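Local coordinates for protein translation elongation factor 1A (Methanosarcina mazei, PDB 3WND) that is a SelB/EF-Tu/aIF2 gamma-like GTP-binding protein that binds cysteinyl-tRNA(Cys) in its GTP-bound form and probably acts in translation elongation, at residues A[45-50]-A[66-71]; A[194-199]-A[213-218]; A[276-281]-A[344-349]; A[301-306]-A[355-360]. One frame throughout, in Å; residues are numbered along the deposited sequence.

Contact 1 (A[45-50]-A[66-71])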
loop_
_atom_site.group_PDB
_atom_site.type_symbol
_atom_site.label_atom_id
_atom_site.label_comp_id
_atom_site.label_asym_id
_atom_site.label_seq_id
_atom_site.Cartn_x
_atom_site.Cartn_y
_atom_site.Cartn_z
ATOM N N GLY A 45 -3.853 8.965 -14.143
ATOM C CA GLY A 45 -4.297 7.736 -14.785
ATOM C C GLY A 45 -5.553 7.255 -14.096
ATOM O O GLY A 45 -6.486 8.022 -13.841
ATOM N N THR A 46 -5.529 5.968 -13.692
ATOM C CA THR A 46 -6.700 5.345 -13.051
ATOM C C THR A 46 -7.102 6.102 -11.795
ATOM O O THR A 46 -6.258 6.495 -10.980
ATOM C CB THR A 46 -6.318 3.891 -12.673
ATOM O OG1 THR A 46 -5.906 3.236 -13.873
ATOM C CG2 THR A 46 -7.514 3.188 -12.163
ATOM N N SER A 47 -8.378 6.338 -11.634
ATOM C CA SER A 47 -8.896 7.086 -10.510
ATOM C C SER A 47 -10.190 6.476 -9.988
ATOM O O SER A 47 -11.112 6.336 -10.743
ATOM C CB SER A 47 -9.163 8.528 -10.980
ATOM O OG SER A 47 -9.483 9.387 -9.877
ATOM N N SER A 48 -10.192 6.036 -8.715
ATOM C CA SER A 48 -11.367 5.530 -7.990
ATOM C C SER A 48 -11.418 6.164 -6.565
ATOM O O SER A 48 -11.568 7.399 -6.421
ATOM C CB SER A 48 -11.253 3.981 -7.914
ATOM O OG SER A 48 -10.020 3.530 -7.335
ATOM N N ASP A 49 -11.205 5.370 -5.503
ATOM C CA ASP A 49 -10.952 6.029 -4.177
ATOM C C ASP A 49 -9.469 6.365 -3.990
ATOM O O ASP A 49 -9.107 7.006 -2.981
ATOM C CB ASP A 49 -11.367 5.156 -2.988
ATOM C CG ASP A 49 -10.651 3.811 -3.008
ATOM O OD1 ASP A 49 -10.167 3.330 -4.062
ATOM O OD2 ASP A 49 -10.574 3.235 -1.951
ATOM N N ILE A 50 -8.648 5.932 -4.948
ATOM C CA ILE A 50 -7.233 6.279 -5.036
ATOM C C ILE A 50 -6.986 6.739 -6.449
ATOM O O ILE A 50 -7.756 6.427 -7.317
ATOM C CB ILE A 50 -6.230 5.120 -4.694
ATOM C CG1 ILE A 50 -6.534 3.861 -5.525
ATOM C CG2 ILE A 50 -6.335 4.741 -3.200
ATOM C CD1 ILE A 50 -5.380 2.826 -5.520
ATOM N N ASP A 66 -1.999 8.472 -5.113
ATOM C CA ASP A 66 -2.547 9.433 -4.165
ATOM C C ASP A 66 -3.712 8.807 -3.448
ATOM O O ASP A 66 -4.740 8.418 -4.108
ATOM C CB ASP A 66 -2.991 10.684 -4.944
ATOM C CG ASP A 66 -3.750 11.760 -4.053
ATOM O OD1 ASP A 66 -3.763 11.706 -2.810
ATOM O OD2 ASP A 66 -4.300 12.702 -4.682
ATOM N N ALA A 67 -3.547 8.613 -2.115
ATOM C CA ALA A 67 -4.697 8.058 -1.331
ATOM C C ALA A 67 -5.727 9.158 -1.000
ATOM O O ALA A 67 -5.889 9.612 0.180
ATOM C CB ALA A 67 -4.137 7.436 -0.008
ATOM N N HIS A 68 -6.383 9.664 -2.041
ATOM C CA HIS A 68 -7.166 10.897 -1.866
ATOM C C HIS A 68 -8.398 10.781 -1.051
ATOM O O HIS A 68 -8.945 11.822 -0.677
ATOM C CB HIS A 68 -7.451 11.575 -3.238
ATOM C CG HIS A 68 -8.409 10.779 -4.099
ATOM N ND1 HIS A 68 -8.001 9.959 -5.155
ATOM C CD2 HIS A 68 -9.735 10.524 -3.915
ATOM C CE1 HIS A 68 -9.049 9.346 -5.664
ATOM N NE2 HIS A 68 -10.132 9.692 -4.946
ATOM N N SER A 69 -8.860 9.540 -0.786
ATOM C CA SER A 69 -10.036 9.296 0.037
ATOM C C SER A 69 -9.717 9.045 1.499
ATOM O O SER A 69 -10.579 8.792 2.257
ATOM C CB SER A 69 -11.019 8.201 -0.529
ATOM O OG SER A 69 -11.270 8.474 -1.861
ATOM N N TYR A 70 -8.453 9.178 1.864
ATOM C CA TYR A 70 -8.042 9.203 3.285
ATOM C C TYR A 70 -7.895 10.698 3.608
ATOM O O TYR A 70 -7.288 11.439 2.808
ATOM C CB TYR A 70 -6.708 8.423 3.405
ATOM C CG TYR A 70 -6.164 8.531 4.793
ATOM C CD1 TYR A 70 -6.641 7.666 5.827
ATOM C CD2 TYR A 70 -5.338 9.615 5.129
ATOM C CE1 TYR A 70 -6.228 7.846 7.130
ATOM C CE2 TYR A 70 -4.936 9.817 6.477
ATOM C CZ TYR A 70 -5.341 8.919 7.440
ATOM O OH TYR A 70 -4.984 9.083 8.735
ATOM N N PRO A 71 -8.346 11.143 4.808
ATOM C CA PRO A 71 -8.683 10.318 5.955
ATOM C C PRO A 71 -10.130 9.828 6.064
ATOM O O PRO A 71 -10.478 9.155 7.029
ATOM C CB PRO A 71 -8.324 11.233 7.121
ATOM C CG PRO A 71 -8.593 12.561 6.659
ATOM C CD PRO A 71 -8.116 12.544 5.242
#

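Contact 2 (A[194-199]-A[213-218])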
loop_
_atom_site.group_PDB
_atom_site.type_symbol
_atom_site.label_atom_id
_atom_site.label_comp_id
_atom_site.label_asym_id
_atom_site.label_seq_id
_atom_site.Cartn_x
_atom_site.Cartn_y
_atom_site.Cartn_z
ATOM N N ARG A 194 2.674 -14.147 -7.495
ATOM C CA ARG A 194 1.378 -13.683 -6.987
ATOM C C ARG A 194 1.166 -12.288 -7.505
ATOM O O ARG A 194 2.145 -11.481 -7.466
ATOM C CB ARG A 194 1.359 -13.606 -5.423
ATOM C CG ARG A 194 1.744 -14.907 -4.774
ATOM C CD ARG A 194 1.759 -14.747 -3.235
ATOM N NE ARG A 194 0.426 -14.597 -2.657
ATOM C CZ ARG A 194 0.154 -13.818 -1.574
ATOM N NH1 ARG A 194 1.056 -12.913 -1.069
ATOM N NH2 ARG A 194 -1.076 -13.830 -1.032
ATOM N N ILE A 195 -0.056 -11.996 -7.939
ATOM C CA ILE A 195 -0.409 -10.648 -8.413
ATOM C C ILE A 195 -1.618 -10.204 -7.608
ATOM O O ILE A 195 -2.632 -10.923 -7.510
ATOM C CB ILE A 195 -0.729 -10.673 -9.946
ATOM C CG1 ILE A 195 0.519 -11.225 -10.735
ATOM C CG2 ILE A 195 -1.096 -9.211 -10.428
ATOM C CD1 ILE A 195 0.247 -12.702 -11.192
ATOM N N PHE A 196 -1.549 -8.999 -7.032
ATOM C CA PHE A 196 -2.731 -8.431 -6.307
ATOM C C PHE A 196 -3.440 -7.477 -7.250
ATOM O O PHE A 196 -2.821 -6.714 -7.922
ATOM C CB PHE A 196 -2.258 -7.582 -5.104
ATOM C CG PHE A 196 -1.841 -8.372 -3.879
ATOM C CD1 PHE A 196 -1.795 -9.785 -3.897
ATOM C CD2 PHE A 196 -1.486 -7.687 -2.726
ATOM C CE1 PHE A 196 -1.343 -10.487 -2.756
ATOM C CE2 PHE A 196 -1.054 -8.411 -1.599
ATOM C CZ PHE A 196 -0.982 -9.768 -1.633
ATOM N N ILE A 197 -4.733 -7.626 -7.390
ATOM C CA ILE A 197 -5.521 -6.838 -8.255
ATOM C C ILE A 197 -6.145 -5.634 -7.583
ATOM O O ILE A 197 -6.735 -5.777 -6.533
ATOM C CB ILE A 197 -6.693 -7.735 -8.773
ATOM C CG1 ILE A 197 -6.120 -8.889 -9.698
ATOM C CG2 ILE A 197 -7.720 -6.851 -9.485
ATOM C CD1 ILE A 197 -7.151 -9.977 -9.947
ATOM N N ASP A 198 -5.937 -4.427 -8.142
ATOM C CA ASP A 198 -6.536 -3.271 -7.471
ATOM C C ASP A 198 -7.741 -2.734 -8.253
ATOM O O ASP A 198 -8.584 -1.988 -7.679
ATOM C CB ASP A 198 -5.513 -2.120 -7.168
ATOM C CG ASP A 198 -4.616 -1.809 -8.290
ATOM O OD1 ASP A 198 -5.065 -1.269 -9.307
ATOM O OD2 ASP A 198 -3.422 -2.031 -8.135
ATOM N N HIS A 199 -7.835 -3.099 -9.556
ATOM C CA HIS A 199 -9.000 -2.646 -10.361
ATOM C C HIS A 199 -9.261 -3.742 -11.373
ATOM O O HIS A 199 -8.372 -4.449 -11.827
ATOM C CB HIS A 199 -8.705 -1.348 -11.130
ATOM C CG HIS A 199 -8.510 -0.178 -10.265
ATOM N ND1 HIS A 199 -7.268 0.094 -9.661
ATOM C CD2 HIS A 199 -9.413 0.842 -9.834
ATOM C CE1 HIS A 199 -7.386 1.270 -8.903
ATOM N NE2 HIS A 199 -8.693 1.735 -9.044
ATOM N N VAL A 213 -0.339 -5.350 -9.231
ATOM C CA VAL A 213 1.114 -5.308 -9.065
ATOM C C VAL A 213 1.535 -6.714 -8.744
ATOM O O VAL A 213 0.827 -7.442 -8.006
ATOM C CB VAL A 213 1.525 -4.304 -7.941
ATOM C CG1 VAL A 213 0.905 -4.664 -6.613
ATOM C CG2 VAL A 213 3.030 -4.112 -7.872
ATOM N N VAL A 214 2.649 -7.133 -9.351
ATOM C CA VAL A 214 3.213 -8.465 -9.029
ATOM C C VAL A 214 3.955 -8.329 -7.655
ATOM O O VAL A 214 4.874 -7.510 -7.521
ATOM C CB VAL A 214 4.244 -8.859 -10.088
ATOM C CG1 VAL A 214 4.838 -10.269 -9.806
ATOM C CG2 VAL A 214 3.596 -8.842 -11.506
ATOM N N LYS A 215 3.446 -9.095 -6.679
ATOM C CA LYS A 215 3.945 -9.036 -5.305
ATOM C C LYS A 215 5.213 -9.876 -5.144
ATOM O O LYS A 215 6.064 -9.532 -4.346
ATOM C CB LYS A 215 2.881 -9.443 -4.325
ATOM C CG LYS A 215 1.636 -8.531 -4.286
ATOM C CD LYS A 215 1.902 -7.083 -3.773
ATOM C CE LYS A 215 2.365 -6.993 -2.305
ATOM N NZ LYS A 215 2.453 -5.611 -1.654
ATOM N N GLN A 216 5.291 -10.979 -5.871
ATOM C CA GLN A 216 6.441 -11.873 -5.825
ATOM C C GLN A 216 6.445 -12.700 -7.122
ATOM O O GLN A 216 5.361 -12.829 -7.791
ATOM C CB GLN A 216 6.451 -12.756 -4.544
ATOM C CG GLN A 216 5.257 -13.689 -4.515
ATOM C CD GLN A 216 5.270 -14.589 -3.300
ATOM O OE1 GLN A 216 5.261 -14.102 -2.179
ATOM N NE2 GLN A 216 5.299 -15.918 -3.543
ATOM N N GLY A 217 7.594 -13.307 -7.409
ATOM C CA GLY A 217 7.753 -14.166 -8.555
ATOM C C GLY A 217 7.865 -13.341 -9.836
ATOM O O GLY A 217 8.092 -12.134 -9.828
ATOM N N ILE A 218 7.703 -14.056 -10.940
ATOM C CA ILE A 218 7.668 -13.418 -12.268
ATOM C C ILE A 218 6.432 -13.965 -12.953
ATOM O O ILE A 218 6.326 -15.167 -13.182
ATOM C CB ILE A 218 8.911 -13.714 -13.139
ATOM C CG1 ILE A 218 10.179 -13.306 -12.399
ATOM C CG2 ILE A 218 8.788 -12.994 -14.513
ATOM C CD1 ILE A 218 11.480 -13.512 -13.166
HETATM O O HOH W 1 3.555 -11.986 -1.982
#

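Contact 3 (A[276-281]-A[344-349])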
loop_
_atom_site.group_PDB
_atom_site.type_symbol
_atom_site.label_atom_id
_atom_site.label_comp_id
_atom_site.label_asym_id
_atom_site.label_seq_id
_atom_site.Cartn_x
_atom_site.Cartn_y
_atom_site.Cartn_z
ATOM N N LYS A 276 -2.037 -20.834 -5.807
ATOM C CA LYS A 276 -2.663 -21.375 -4.572
ATOM C C LYS A 276 -2.739 -20.222 -3.537
ATOM O O LYS A 276 -1.737 -19.546 -3.229
ATOM C CB LYS A 276 -1.748 -22.494 -4.003
ATOM C CG LYS A 276 -2.211 -23.069 -2.702
ATOM C CD LYS A 276 -3.673 -23.588 -2.778
ATOM C CE LYS A 276 -4.109 -24.357 -1.508
ATOM N NZ LYS A 276 -4.112 -23.489 -0.274
ATOM N N GLU A 277 -3.897 -20.072 -2.920
ATOM C CA GLU A 277 -4.070 -19.169 -1.783
ATOM C C GLU A 277 -4.948 -19.789 -0.776
ATOM O O GLU A 277 -5.779 -20.653 -1.151
ATOM C CB GLU A 277 -4.782 -17.810 -2.231
ATOM C CG GLU A 277 -3.931 -17.019 -3.245
ATOM C CD GLU A 277 -2.632 -16.496 -2.653
ATOM O OE1 GLU A 277 -2.616 -16.228 -1.431
ATOM O OE2 GLU A 277 -1.662 -16.385 -3.436
ATOM N N ILE A 278 -4.811 -19.349 0.488
ATOM C CA ILE A 278 -5.805 -19.773 1.520
ATOM C C ILE A 278 -7.077 -18.958 1.306
ATOM O O ILE A 278 -7.020 -17.770 1.031
ATOM C CB ILE A 278 -5.252 -19.499 2.976
ATOM C CG1 ILE A 278 -3.936 -20.260 3.142
ATOM C CG2 ILE A 278 -6.276 -19.868 4.090
ATOM C CD1 ILE A 278 -3.063 -19.892 4.345
ATOM N N VAL A 279 -8.237 -19.618 1.412
ATOM C CA VAL A 279 -9.476 -18.871 1.353
ATOM C C VAL A 279 -10.298 -19.252 2.565
ATOM O O VAL A 279 -10.619 -20.415 2.801
ATOM C CB VAL A 279 -10.295 -19.150 0.082
ATOM C CG1 VAL A 279 -11.621 -18.468 0.183
ATOM C CG2 VAL A 279 -9.528 -18.731 -1.181
ATOM N N THR A 280 -10.606 -18.279 3.418
ATOM C CA THR A 280 -11.439 -18.557 4.625
ATOM C C THR A 280 -12.347 -17.358 4.892
ATOM O O THR A 280 -12.195 -16.256 4.291
ATOM C CB THR A 280 -10.561 -18.834 5.892
ATOM O OG1 THR A 280 -9.721 -17.681 6.238
ATOM C CG2 THR A 280 -9.666 -20.057 5.758
ATOM N N THR A 281 -13.340 -17.558 5.766
ATOM C CA THR A 281 -14.198 -16.403 6.189
ATOM C C THR A 281 -13.840 -16.125 7.645
ATOM O O THR A 281 -14.118 -15.014 8.184
ATOM C CB THR A 281 -15.726 -16.694 6.158
ATOM O OG1 THR A 281 -15.953 -17.844 6.948
ATOM C CG2 THR A 281 -16.338 -16.947 4.759
ATOM N N LEU A 344 -12.196 -14.332 2.064
ATOM C CA LEU A 344 -10.983 -13.590 1.684
ATOM C C LEU A 344 -9.879 -14.557 1.340
ATOM O O LEU A 344 -9.738 -15.640 1.962
ATOM C CB LEU A 344 -10.591 -12.598 2.795
ATOM C CG LEU A 344 -11.598 -11.522 3.226
ATOM C CD1 LEU A 344 -10.910 -10.575 4.212
ATOM C CD2 LEU A 344 -12.102 -10.723 2.055
ATOM N N ALA A 345 -8.982 -14.089 0.444
ATOM C CA ALA A 345 -7.773 -14.849 0.001
ATOM C C ALA A 345 -6.501 -14.295 0.577
ATOM O O ALA A 345 -6.340 -13.082 0.615
ATOM C CB ALA A 345 -7.592 -14.800 -1.549
ATOM N N TYR A 346 -5.643 -15.190 1.015
ATOM C CA TYR A 346 -4.359 -14.716 1.562
ATOM C C TYR A 346 -3.392 -15.898 1.669
ATOM O O TYR A 346 -3.812 -17.092 1.567
ATOM C CB TYR A 346 -4.583 -14.073 2.989
ATOM C CG TYR A 346 -5.239 -14.961 3.975
ATOM C CD1 TYR A 346 -4.484 -15.719 4.891
ATOM C CD2 TYR A 346 -6.637 -15.093 3.975
ATOM C CE1 TYR A 346 -5.122 -16.616 5.824
ATOM C CE2 TYR A 346 -7.278 -15.975 4.844
ATOM C CZ TYR A 346 -6.527 -16.709 5.776
ATOM O OH TYR A 346 -7.170 -17.564 6.622
ATOM N N SER A 347 -2.130 -15.582 1.811
ATOM C CA SER A 347 -1.097 -16.557 2.152
ATOM C C SER A 347 -0.558 -16.119 3.549
ATOM O O SER A 347 -0.786 -14.970 3.991
ATOM C CB SER A 347 0.014 -16.583 1.040
ATOM O OG SER A 347 -0.562 -17.281 -0.066
ATOM N N LYS A 348 0.227 -16.974 4.177
ATOM C CA LYS A 348 0.637 -16.717 5.578
ATOM C C LYS A 348 1.609 -15.540 5.653
ATOM O O LYS A 348 1.745 -14.946 6.721
ATOM C CB LYS A 348 1.223 -17.967 6.205
ATOM C CG LYS A 348 0.125 -18.970 6.364
ATOM C CD LYS A 348 0.335 -19.919 7.514
ATOM C CE LYS A 348 -0.990 -20.643 7.690
ATOM N NZ LYS A 348 -1.403 -20.777 9.122
ATOM N N GLN A 349 2.262 -15.207 4.545
ATOM C CA GLN A 349 3.183 -14.085 4.541
ATOM C C GLN A 349 2.439 -12.730 4.610
ATOM O O GLN A 349 3.037 -11.692 4.685
ATOM C CB GLN A 349 4.149 -14.097 3.318
ATOM C CG GLN A 349 3.473 -13.950 1.920
ATOM C CD GLN A 349 3.263 -15.289 1.315
ATOM O OE1 GLN A 349 2.999 -16.233 2.031
ATOM N NE2 GLN A 349 3.324 -15.393 -0.012
#

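Contact 4 (A[301-306]-A[355-360])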
loop_
_atom_site.group_PDB
_atom_site.type_symbol
_atom_site.label_atom_id
_atom_site.label_comp_id
_atom_site.label_asym_id
_atom_site.label_seq_id
_atom_site.Cartn_x
_atom_site.Cartn_y
_atom_site.Cartn_z
ATOM N N VAL A 301 -16.425 -5.546 17.510
ATOM C CA VAL A 301 -16.364 -5.321 16.052
ATOM C C VAL A 301 -15.049 -4.685 15.630
ATOM O O VAL A 301 -14.598 -3.655 16.210
ATOM C CB VAL A 301 -17.556 -4.461 15.574
ATOM C CG1 VAL A 301 -17.489 -4.249 14.075
ATOM C CG2 VAL A 301 -18.896 -5.129 15.983
ATOM N N LEU A 302 -14.406 -5.283 14.636
ATOM C CA LEU A 302 -13.143 -4.673 14.124
ATOM C C LEU A 302 -13.261 -4.639 12.605
ATOM O O LEU A 302 -14.250 -5.185 12.050
ATOM C CB LEU A 302 -11.877 -5.406 14.597
ATOM C CG LEU A 302 -11.554 -5.326 16.089
ATOM C CD1 LEU A 302 -10.493 -6.359 16.441
ATOM C CD2 LEU A 302 -11.168 -3.928 16.590
ATOM N N HIS A 303 -12.335 -3.958 11.937
ATOM C CA HIS A 303 -12.271 -4.022 10.503
ATOM C C HIS A 303 -10.963 -4.644 10.160
ATOM O O HIS A 303 -9.920 -4.313 10.758
ATOM C CB HIS A 303 -12.349 -2.626 9.879
ATOM C CG HIS A 303 -13.131 -2.598 8.636
ATOM N ND1 HIS A 303 -14.513 -2.749 8.598
ATOM C CD2 HIS A 303 -12.708 -2.350 7.306
ATOM C CE1 HIS A 303 -14.900 -2.716 7.308
ATOM N NE2 HIS A 303 -13.811 -2.394 6.527
ATOM N N LEU A 304 -10.982 -5.613 9.239
ATOM C CA LEU A 304 -9.777 -6.361 8.913
ATOM C C LEU A 304 -9.294 -5.998 7.500
ATOM O O LEU A 304 -10.090 -5.926 6.526
ATOM C CB LEU A 304 -10.081 -7.880 8.988
ATOM C CG LEU A 304 -8.987 -8.895 8.607
ATOM C CD1 LEU A 304 -9.215 -10.203 9.345
ATOM C CD2 LEU A 304 -8.989 -9.137 7.076
ATOM N N PHE A 305 -8.009 -5.744 7.394
ATOM C CA PHE A 305 -7.369 -5.531 6.077
ATOM C C PHE A 305 -6.279 -6.572 5.863
ATOM O O PHE A 305 -5.446 -6.814 6.719
ATOM C CB PHE A 305 -6.619 -4.180 6.147
ATOM C CG PHE A 305 -7.528 -3.006 6.338
ATOM C CD1 PHE A 305 -7.986 -2.278 5.263
ATOM C CD2 PHE A 305 -8.001 -2.705 7.619
ATOM C CE1 PHE A 305 -8.922 -1.229 5.477
ATOM C CE2 PHE A 305 -8.888 -1.635 7.831
ATOM C CZ PHE A 305 -9.359 -0.923 6.790
ATOM N N VAL A 306 -6.318 -7.242 4.698
ATOM C CA VAL A 306 -5.254 -8.157 4.330
ATOM C C VAL A 306 -5.134 -8.023 2.835
ATOM O O VAL A 306 -6.128 -8.018 2.113
ATOM C CB VAL A 306 -5.469 -9.609 4.826
ATOM C CG1 VAL A 306 -6.683 -10.236 4.145
ATOM C CG2 VAL A 306 -4.192 -10.472 4.625
ATOM N N ALA A 355 -8.582 -2.671 12.536
ATOM C CA ALA A 355 -8.944 -1.285 12.838
ATOM C C ALA A 355 -10.252 -1.253 13.601
ATOM O O ALA A 355 -11.042 -2.226 13.538
ATOM C CB ALA A 355 -9.019 -0.434 11.544
ATOM N N ASN A 356 -10.491 -0.121 14.289
ATOM C CA ASN A 356 -11.807 0.200 14.845
ATOM C C ASN A 356 -12.233 1.507 14.246
ATOM O O ASN A 356 -11.652 2.535 14.511
ATOM C CB ASN A 356 -11.774 0.262 16.411
ATOM C CG ASN A 356 -13.143 0.561 17.005
ATOM O OD1 ASN A 356 -14.028 1.141 16.336
ATOM N ND2 ASN A 356 -13.309 0.274 18.270
ATOM N N LEU A 357 -13.136 1.424 13.290
ATOM C CA LEU A 357 -13.456 2.578 12.473
ATOM C C LEU A 357 -14.100 3.670 13.241
ATOM O O LEU A 357 -14.235 4.764 12.684
ATOM C CB LEU A 357 -14.352 2.210 11.292
ATOM C CG LEU A 357 -13.890 1.107 10.346
ATOM C CD1 LEU A 357 -14.883 0.734 9.307
ATOM C CD2 LEU A 357 -12.626 1.550 9.643
ATOM N N ASP A 358 -14.540 3.383 14.487
ATOM C CA ASP A 358 -15.237 4.399 15.282
ATOM C C ASP A 358 -14.325 5.177 16.180
ATOM O O ASP A 358 -14.781 6.170 16.824
ATOM C CB ASP A 358 -16.327 3.688 16.137
ATOM C CG ASP A 358 -17.406 3.122 15.294
ATOM O OD1 ASP A 358 -17.767 3.601 14.178
ATOM O OD2 ASP A 358 -17.891 2.158 15.800
ATOM N N LEU A 359 -13.041 4.840 16.170
ATOM C CA LEU A 359 -12.117 5.609 17.017
ATOM C C LEU A 359 -11.551 6.820 16.293
ATOM O O LEU A 359 -11.759 7.018 15.092
ATOM C CB LEU A 359 -10.984 4.688 17.518
ATOM C CG LEU A 359 -11.483 3.534 18.393
ATOM C CD1 LEU A 359 -10.360 2.575 18.804
ATOM C CD2 LEU A 359 -12.208 4.097 19.630
ATOM N N THR A 360 -10.804 7.650 17.027
ATOM C CA THR A 360 -10.091 8.745 16.342
ATOM C C THR A 360 -8.853 8.266 15.602
ATOM O O THR A 360 -8.654 8.589 14.417
ATOM C CB THR A 360 -9.637 9.819 17.387
ATOM O OG1 THR A 360 -10.774 10.216 18.140
ATOM C CG2 THR A 360 -9.021 11.043 16.718
#

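Contact 1 (A[45-50]-A[66-71])
Backbone meets backbone here without a strand pairing: the chain leaving strand 43-47 comes beside the loop after strand 61-66, and the CA atoms of Ile50 and Ala67 lie 4.8 Å apart. The loop bends twice, an inverse gamma turn centred on Ala67 running into a type I turn from Ala67 to Tyr70, and this offers the N-H and hydroxyl of Ser69 to one carbonyl. Ser69 OG donates to Asp49 O at 2.8 Å, while Ser69 N reaches Asp49 O in a weak bond of 3.4 Å. The hydroxyl is put there by a chi1 of -49°, which sets OG beside its own backbone N. Ser76 of helix 74-83 adds its hydroxyl to the same carbonyl. In the order of a GTPase domain, this loop follows the strand that ends at Asp66, the place of the switch II region in relatives; Asp66 OD2 bonds to Thr35, a residue of the GDP site. His68 lies across the 45-50 backbone, one ring face over Asp49 O, which stands 3.4 Å above the ring plane. At the ring edge, His68 NE2 gives Ser48 O a weak, strongly bent bond of 3.1 Å (122° at the hydrogen). An alanine at this position is likely to uncover the peptide between Asp49 and Ile50 and leave Ser48 O without this donor. Ile50 CA approaches Asp66 O at 3.4 Å as a CH...O contact. Asp49 turns its carboxylate elsewhere, to a salt bridge with Arg269.

Contact 2 (A[194-199]-A[213-218])
Four backbone hydrogen bonds tie Arg194 and Phe196 to the antiparallel strand 213-216, with Ile195 facing Val214 between them in a non-hydrogen-bonded pair. Phe196 and Val213 form a reciprocal pair, Phe196 N to Val213 O at 3.0 Å and Val213 N to Phe196 O at 3.1 Å. Farther along, Lys215 N reaches Arg194 O (2.8 Å) and Arg194 N reaches Gln216 O, so Lys215 and Gln216 both face Arg194 in a classic beta bulge. Among the apolar contacts, Lys215 runs across the Phe196 ring at about a right angle to the phenylalanine side chain: its CG stands over the ring, 3.5 Å from the centroid and 10° off the normal. Bends at chi2 and chi3 keep CD and CE near the CD2-CE2 side of the ring, and NZ goes on to Asn82 O. On the face of the sheet that carries Ile195 and Val214, Ile195 CG1 meets Val214 CG2 in one of the isoleucine's two conformers. The polar side chains join on the side of Phe196. Arg194 CD packs on the Gln216 amide carbon CD at 3.5 Å, with the guanidinium and amide planes 72° apart, and one water connects Arg194 NH1 (2.8 Å) to Gln216 OE1. Phe196 CE1 lies over a guanidinium face, offset toward its rim. Salt bridges to Glu277 and Asp350 pair the arginine's charge and fix its rotation, while Pro192 O accepts from Gln216 NE2. This bulged hairpin of strands 194-203 and 207-216 belongs to the curled antiparallel sheet that follows the GTPase domain, consistent with the SelB-like domain II barrel.

Contact 3 (A[276-281]-A[344-349])
Ile278 lies over one face of the Tyr346 ring, its CB 4.2 Å from the centroid and toward the rim, with CG2 reaching on to Tyr346 CZ at 3.6 Å. The two belong to a short two-stranded antiparallel sheet, 278-280 with 343-346, where Ile278-Tyr346 and Thr280-Leu344 are hydrogen-bonded pairs and Val279-Ala345 is the non-hydrogen-bonded pair between them. Both outer pairs are reciprocal: Ile278 N meets Tyr346 O at 2.7 Å, and Leu344 N meets Thr280 O in a nearly straight bond (171° at the hydrogen). The pairing brings Ala345 CA within 3.2 Å of Ile278 O as a CH...O contact. A chi1 of 56° stands the tyrosine ring between its own backbone N and carbonyl carbon and leans it across the neighbouring strand. There its hydroxyl meets Thr280 OG1, which lies in the ring plane at the edge, 2.6 Å from Tyr346 OH; Thr280 OG1 is also bonded to Asp282 O. An alanine in place of Tyr346 would probably leave Ile278 without the ring it packs on, Thr280 OG1 without its hydroxyl partner, and Phe352 without the ring it meets edge-to-face. Farther out, Ile278 CD1 touches Lys348 CG at 3.9 Å. Just before the Ile278-Tyr346 pair, Glu277 bends at chi2 so that its carboxylate curls back to the opposing chain; OE2 is held by Ser274 and by a salt bridge to Arg194. Ser347 OG donates to Glu277 OE1 at 2.7 Å, arriving from above the carboxylate plane, 43° out of it.

Contact 4 (A[301-306]-A[355-360])
This is a contact between neighbouring strands of the C-terminal beta domain, at the point where one of them ends: strand 301-306 is joined to the last residue of strand 352-355 and to the turn that follows it. His303 and Ala355 make an antiparallel hydrogen-bonded pair, with His303 N to Ala355 O at 2.7 Å and Ala355 N to His303 O at 2.8 Å. Past this pair the chains part, and side chains take over. Leu357 CD1 lies over a face of the His303 imidazole, 3.8 Å from the centroid and shifted toward the ND1 side, a CH-pi contact. His303 NE2 bonds to a citrate, probably from the crystallisation liquor. On the same side of the sheet the Ala355 methyl touches the edge of the Phe305 ring, CB to CE2 at 3.9 Å, and Leu74 of helix 74-83 packs on Phe305, Ala355 and Leu357. Leu302 CD2 comes alongside Ala355 O at 3.5 Å. The turn itself is held by Asn356: OD1 accepts from Asp358 N at 3.0 Å, an Asx turn set into the type I turn from Asn356 to Leu359. Such a strand end running into a tight turn toward strand 363-369 belongs to the curled antiparallel sheet of the last domain, consistent with a SelB-like domain III.

Overall arrangement
Along the chain contact 1 comes first, in the nucleotide-binding domain with its seven-stranded mixed sheet; contact 2 follows in the middle beta sheet, and contacts 3 and 4 interleave in the C-terminal part. Contacts 1 and 2 have centres 19 Å apart, yet meet through a probable hydrogen bond between Ser48 and His199, joining the first two domains. Contacts 2 and 3, about 14 Å between centres, share the Arg194-Glu277 salt bridge. Contacts 3 and 4 have centres 20 Å apart but touch where Leu344 packs on Leu304. Helix 74-83 reaches both contact 1 and contact 4, whose nearest atoms stay about 7 Å apart, so the three domains close upon one another.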